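Local structure of iron uptake protein A2 (Synechocystis sp., 2VOZ) at residues N170-A175 and S327-Y332; G255-H260 and K320-N325. The protein probably serves as the ferric-iron-binding subunit of a periplasmic ABC transporter that imports Fe(3+) in this cyanobacterium. One frame throughout, in Å; residues are numbered along the deposited sequence.

Interaction 1. Residues N170-A175 and S327-Y332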
loop_
_atom_site.group_PDB
_atom_site.type_symbol
_atom_site.label_atom_id
_atom_site.label_comp_id
_atom_site.label_asym_id
_atom_site.label_seq_id
_atom_site.Cartn_x
_atom_site.Cartn_y
_atom_site.Cartn_z
ATOM N N ASN B 170 23.151 -9.996 15.503
ATOM C CA ASN B 170 23.941 -10.871 16.379
ATOM C C ASN B 170 25.411 -10.782 16.057
ATOM O O ASN B 170 26.235 -10.679 16.967
ATOM C CB ASN B 170 23.484 -12.320 16.234
ATOM C CG ASN B 170 22.177 -12.594 16.917
ATOM O OD1 ASN B 170 21.747 -11.868 17.842
ATOM N ND2 ASN B 170 21.505 -13.642 16.445
ATOM N N LEU B 171 25.749 -10.846 14.765
ATOM C CA LEU B 171 27.142 -10.699 14.341
ATOM C C LEU B 171 27.725 -9.415 14.943
ATOM O O LEU B 171 28.824 -9.417 15.483
ATOM C CB LEU B 171 27.234 -10.628 12.810
ATOM C CG LEU B 171 27.132 -11.989 12.086
ATOM C CD1 LEU B 171 26.937 -11.824 10.577
ATOM C CD2 LEU B 171 28.343 -12.847 12.380
ATOM N N SER B 172 26.953 -8.332 14.878
ATOM C CA SER B 172 27.449 -7.065 15.398
ATOM C C SER B 172 27.571 -7.007 16.929
ATOM O O SER B 172 28.545 -6.415 17.468
ATOM C CB SER B 172 26.612 -5.898 14.832
ATOM O OG SER B 172 26.896 -5.773 13.428
ATOM N N LEU B 173 26.621 -7.616 17.643
ATOM C CA LEU B 173 26.736 -7.669 19.092
ATOM C C LEU B 173 27.964 -8.449 19.496
ATOM O O LEU B 173 28.739 -8.004 20.347
ATOM C CB LEU B 173 25.499 -8.255 19.734
ATOM C CG LEU B 173 25.557 -8.394 21.255
ATOM C CD1 LEU B 173 25.789 -7.074 21.987
ATOM C CD2 LEU B 173 24.256 -9.054 21.755
ATOM N N THR B 174 28.179 -9.588 18.856
ATOM C CA THR B 174 29.352 -10.377 19.217
ATOM C C THR B 174 30.635 -9.645 18.839
ATOM O O THR B 174 31.610 -9.660 19.587
ATOM C CB THR B 174 29.303 -11.721 18.538
ATOM O OG1 THR B 174 28.169 -12.488 19.017
ATOM C CG2 THR B 174 30.599 -12.511 18.770
ATOM N N ALA B 175 30.613 -8.993 17.676
ATOM C CA ALA B 175 31.767 -8.220 17.210
ATOM C C ALA B 175 32.133 -7.163 18.228
ATOM O O ALA B 175 33.305 -6.919 18.491
ATOM C CB ALA B 175 31.412 -7.571 15.896
ATOM N N SER B 327 32.291 1.409 13.763
ATOM C CA SER B 327 33.075 0.684 12.708
ATOM C C SER B 327 33.657 -0.640 13.252
ATOM O O SER B 327 33.975 -1.554 12.462
ATOM C CB SER B 327 34.195 1.536 12.106
ATOM O OG SER B 327 35.195 1.790 13.066
ATOM N N ASN B 328 33.762 -0.748 14.582
ATOM C CA ASN B 328 34.276 -1.970 15.211
ATOM C C ASN B 328 33.320 -3.141 14.978
ATOM O O ASN B 328 33.727 -4.304 14.966
ATOM C CB ASN B 328 34.434 -1.765 16.718
ATOM C CG ASN B 328 35.699 -1.032 17.050
ATOM O OD1 ASN B 328 36.806 -1.584 16.896
ATOM N ND2 ASN B 328 35.565 0.240 17.436
ATOM N N LEU B 329 32.036 -2.819 14.796
ATOM C CA LEU B 329 31.042 -3.853 14.607
ATOM C C LEU B 329 31.252 -4.623 13.310
ATOM O O LEU B 329 31.044 -5.860 13.242
ATOM C CB LEU B 329 29.603 -3.274 14.663
ATOM C CG LEU B 329 29.243 -2.360 15.846
ATOM C CD1 LEU B 329 27.713 -2.159 15.951
ATOM C CD2 LEU B 329 29.820 -2.809 17.138
ATOM N N GLY B 330 31.623 -3.895 12.259
ATOM C CA GLY B 330 32.051 -4.535 11.010
ATOM C C GLY B 330 33.460 -5.108 11.059
ATOM O O GLY B 330 33.707 -6.203 10.541
ATOM N N ARG B 331 34.373 -4.381 11.681
ATOM C CA ARG B 331 35.786 -4.806 11.729
ATOM C C ARG B 331 35.909 -6.257 12.210
ATOM O O ARG B 331 36.691 -7.025 11.653
ATOM C CB ARG B 331 36.586 -3.868 12.634
ATOM C CG ARG B 331 38.051 -4.282 12.794
ATOM C CD ARG B 331 38.790 -3.335 13.759
ATOM N NE ARG B 331 40.109 -3.874 14.102
ATOM C CZ ARG B 331 40.942 -3.326 14.983
ATOM N NH1 ARG B 331 40.602 -2.216 15.640
ATOM N NH2 ARG B 331 42.118 -3.902 15.224
ATOM N N TYR B 332 35.173 -6.608 13.273
ATOM C CA TYR B 332 35.268 -7.940 13.829
ATOM C C TYR B 332 34.141 -8.850 13.393
ATOM O O TYR B 332 33.899 -9.885 14.044
ATOM C CB TYR B 332 35.293 -7.886 15.341
ATOM C CG TYR B 332 36.506 -7.198 15.877
ATOM C CD1 TYR B 332 37.722 -7.877 15.953
ATOM C CD2 TYR B 332 36.449 -5.879 16.295
ATOM C CE1 TYR B 332 38.884 -7.244 16.444
ATOM C CE2 TYR B 332 37.586 -5.233 16.778
ATOM C CZ TYR B 332 38.780 -5.930 16.877
ATOM O OH TYR B 332 39.880 -5.261 17.370
HETATM O O HOH W 1 28.905 -7.229 12.054
#

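Interaction 2. Residues G255-H260 and K320-N325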
loop_
_atom_site.group_PDB
_atom_site.type_symbol
_atom_site.label_atom_id
_atom_site.label_comp_id
_atom_site.label_asym_id
_atom_site.label_seq_id
_atom_site.Cartn_x
_atom_site.Cartn_y
_atom_site.Cartn_z
ATOM N N GLY B 255 30.529 1.322 36.141
ATOM C CA GLY B 255 31.669 0.653 35.545
ATOM C C GLY B 255 31.360 -0.167 34.318
ATOM O O GLY B 255 32.254 -0.776 33.762
ATOM N N GLU B 256 30.097 -0.238 33.897
ATOM C CA GLU B 256 29.807 -0.876 32.613
ATOM C C GLU B 256 29.810 0.219 31.548
ATOM O O GLU B 256 29.693 1.408 31.873
ATOM C CB GLU B 256 28.468 -1.631 32.619
ATOM C CG GLU B 256 28.361 -2.703 33.711
ATOM C CD GLU B 256 29.401 -3.811 33.565
ATOM O OE1 GLU B 256 29.701 -4.472 34.589
ATOM O OE2 GLU B 256 29.921 -4.030 32.442
ATOM N N ARG B 257 29.962 -0.189 30.294
ATOM C CA ARG B 257 30.232 0.732 29.184
ATOM C C ARG B 257 29.002 1.439 28.640
ATOM O O ARG B 257 29.106 2.548 28.133
ATOM C CB ARG B 257 30.873 -0.037 28.028
ATOM C CG ARG B 257 32.256 -0.651 28.353
ATOM C CD ARG B 257 32.705 -1.502 27.169
ATOM N NE ARG B 257 32.758 -0.704 25.942
ATOM C CZ ARG B 257 33.817 -0.008 25.529
ATOM N NH1 ARG B 257 33.738 0.708 24.407
ATOM N NH2 ARG B 257 34.942 -0.000 26.249
ATOM N N GLY B 258 27.865 0.755 28.663
ATOM C CA GLY B 258 26.647 1.284 28.024
ATOM C C GLY B 258 26.024 0.163 27.213
ATOM O O GLY B 258 26.666 -0.844 26.912
ATOM N N THR B 259 24.771 0.369 26.820
ATOM C CA THR B 259 24.055 -0.633 26.057
ATOM C C THR B 259 24.682 -0.713 24.646
ATOM O O THR B 259 25.099 0.280 24.082
ATOM C CB THR B 259 22.592 -0.150 25.920
ATOM O OG1 THR B 259 22.014 -0.013 27.238
ATOM C CG2 THR B 259 21.773 -1.130 25.050
ATOM N N HIS B 260 24.633 -1.883 24.037
ATOM C CA HIS B 260 25.162 -2.013 22.685
ATOM C C HIS B 260 24.232 -1.231 21.750
ATOM O O HIS B 260 23.037 -1.447 21.760
ATOM C CB HIS B 260 25.175 -3.484 22.293
ATOM C CG HIS B 260 25.467 -3.720 20.845
ATOM N ND1 HIS B 260 26.744 -3.671 20.337
ATOM C CD2 HIS B 260 24.657 -4.031 19.807
ATOM C CE1 HIS B 260 26.704 -3.934 19.040
ATOM N NE2 HIS B 260 25.447 -4.158 18.693
ATOM N N LYS B 320 21.626 5.013 27.085
ATOM C CA LYS B 320 23.041 5.225 27.476
ATOM C C LYS B 320 23.887 4.276 26.675
ATOM O O LYS B 320 24.129 3.155 27.098
ATOM C CB LYS B 320 23.252 4.989 28.976
ATOM C CG LYS B 320 22.484 5.958 29.849
ATOM C CD LYS B 320 22.518 5.508 31.306
ATOM C CE LYS B 320 21.235 4.820 31.716
ATOM N NZ LYS B 320 20.117 5.808 31.899
ATOM N N GLY B 321 24.313 4.716 25.501
ATOM C CA GLY B 321 24.994 3.804 24.587
ATOM C C GLY B 321 26.459 3.635 24.884
ATOM O O GLY B 321 27.109 4.565 25.332
ATOM N N ASP B 322 26.968 2.447 24.601
ATOM C CA ASP B 322 28.398 2.189 24.575
ATOM C C ASP B 322 29.064 3.173 23.602
ATOM O O ASP B 322 28.581 3.343 22.468
ATOM C CB ASP B 322 28.587 0.735 24.126
ATOM C CG ASP B 322 30.022 0.246 24.249
ATOM O OD1 ASP B 322 30.972 1.016 24.025
ATOM O OD2 ASP B 322 30.189 -0.951 24.576
ATOM N N PRO B 323 30.143 3.864 24.055
ATOM C CA PRO B 323 30.869 4.838 23.208
ATOM C C PRO B 323 31.763 4.201 22.124
ATOM O O PRO B 323 32.360 4.928 21.333
ATOM C CB PRO B 323 31.702 5.624 24.224
ATOM C CG PRO B 323 32.018 4.613 25.292
ATOM C CD PRO B 323 30.728 3.782 25.412
ATOM N N LEU B 324 31.794 2.869 22.035
ATOM C CA LEU B 324 32.601 2.157 21.008
ATOM C C LEU B 324 32.334 2.689 19.608
ATOM O O LEU B 324 31.174 2.889 19.234
ATOM C CB LEU B 324 32.293 0.659 21.051
ATOM C CG LEU B 324 33.005 -0.249 20.095
ATOM C CD1 LEU B 324 34.457 -0.378 20.625
ATOM C CD2 LEU B 324 32.362 -1.615 20.042
ATOM N N ASN B 325 33.372 2.933 18.814
ATOM C CA ASN B 325 33.076 3.410 17.453
ATOM C C ASN B 325 32.398 2.256 16.724
ATOM O O ASN B 325 32.868 1.120 16.768
ATOM C CB ASN B 325 34.344 3.888 16.724
ATOM C CG ASN B 325 34.041 4.450 15.358
ATOM O OD1 ASN B 325 33.849 3.683 14.400
ATOM N ND2 ASN B 325 33.965 5.784 15.251
HETATM O O HOH W 2 28.615 -2.571 25.947
HETATM O O HOH W 3 20.736 2.479 27.672
HETATM O O HOH W 4 28.729 -2.256 21.997
#

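Interaction 1. Residues N170-A175 and S327-Y332
Ala175 O approaches the Tyr332 ring obliquely, 4.0 Å from its CD2, while Arg331 CG lies 4.1 Å above one ring face, set toward the rim. The neighbouring guanidinium of Arg331 has Tyr332 OH over the centre of one face. This is a helix-on-helix contact in the periplasmic binding protein fold: the axes of 170-175 and 327-331 cross almost at right angles (101°), 8.0 Å apart. Tyr332 marks the corner between helix 327-331 and helix 333-342, standing at the N-cap position of the latter. With CG anti to its carbonyl carbon (chi1 -65°), the ring swings off the contact and leaves CB to pack on Ala175. Leu329 CB and CD1 lie against Ser172 CB, and Leu329 CD2 rests 3.8 Å from Ser172 O. No direct hydrogen bond joins the segments; instead a water gives one hydrogen to Ser172 OG and the other to Leu329 O, each at 2.8 Å. The same hydroxyl is also hydrogen-bonded to Asp87 OD2, which helps fix its rotation. Leu329 O also has the Ala175 methyl against it, a close packing contact with CB at 3.2 Å.

Interaction 2. Residues G255-H260 and K320-N325
Arg257 grips the carboxylate of Asp322 side-on with two nitrogens, a salt bridge with one N-H to each oxygen. NE reaches OD2 of Asp322 at 2.9 Å along a nearly straight bond (166°), in the guanidinium plane but lifted out of the carboxylate plane; NH1 meets the syn lone pair of OD1 at 2.8 Å, more bent and tilted from the guanidinium plane. The two flat groups are turned 45° against each other. A bend at chi3 brings the guanidinium edge round to the acid, and Leu324 CB touches that edge, 3.7 Å from NH1. On its anti side, and off the carboxylate plane, OD1 of Asp322 also accepts Leu324 N at 2.8 Å, forming an Asx turn that fixes the carboxylate against its own backbone. The two irregular segments are joined by a single beta bridge between Thr259 and Gly321: Thr259 N donates to Lys320 O, and Asp322 N donates to Thr259 O along an almost straight bond (177°), tilted from the carbonyl plane. Gly258 CA closes to 3.3 Å from Lys320 O; a CB here would collide with the 320-322 backbone, so this close approach needs glycine. Replacing Asp322 by an alanine is likely to leave the Arg257 charge without its mate and Leu324 N without its acceptor. Farther out, a water donates to both Gly258 O and Asp322 OD2, and another links Thr259 OG1 to Lys320 N; that hydroxyl is also hydrogen-bonded to Pro250 O. Ile180 of helix 168-181 packs on Arg257 and Asp322, and Arg177 makes a long, weak ion pair with Asp322 OD2.

Overall arrangement
The centres of the two interactions lie 14 Å apart, and their side chains meet directly. Along the chain the order is 170-175, 255-260, 320-325, 327-332, so interaction 2 closes within the span bounded by interaction 1. His260, next to strand 261-268, joins them: Leu173 packs on its ring and Leu329 CD1 touches its CE1, while Leu324 of 320-325 packs on Leu329 of 327-332. Asn325 leads from 320-325 into helix 327-331, its OD1 hydrogen-bonded to Ser327 OG. Helix 168-181 supplies segment 170-175, packs against interaction 2 and carries the iron ligand Tyr169, whose side chain is about 6 Å from that of Ser172. The C-terminal part is thereby packed onto a helix that supplies an iron ligand.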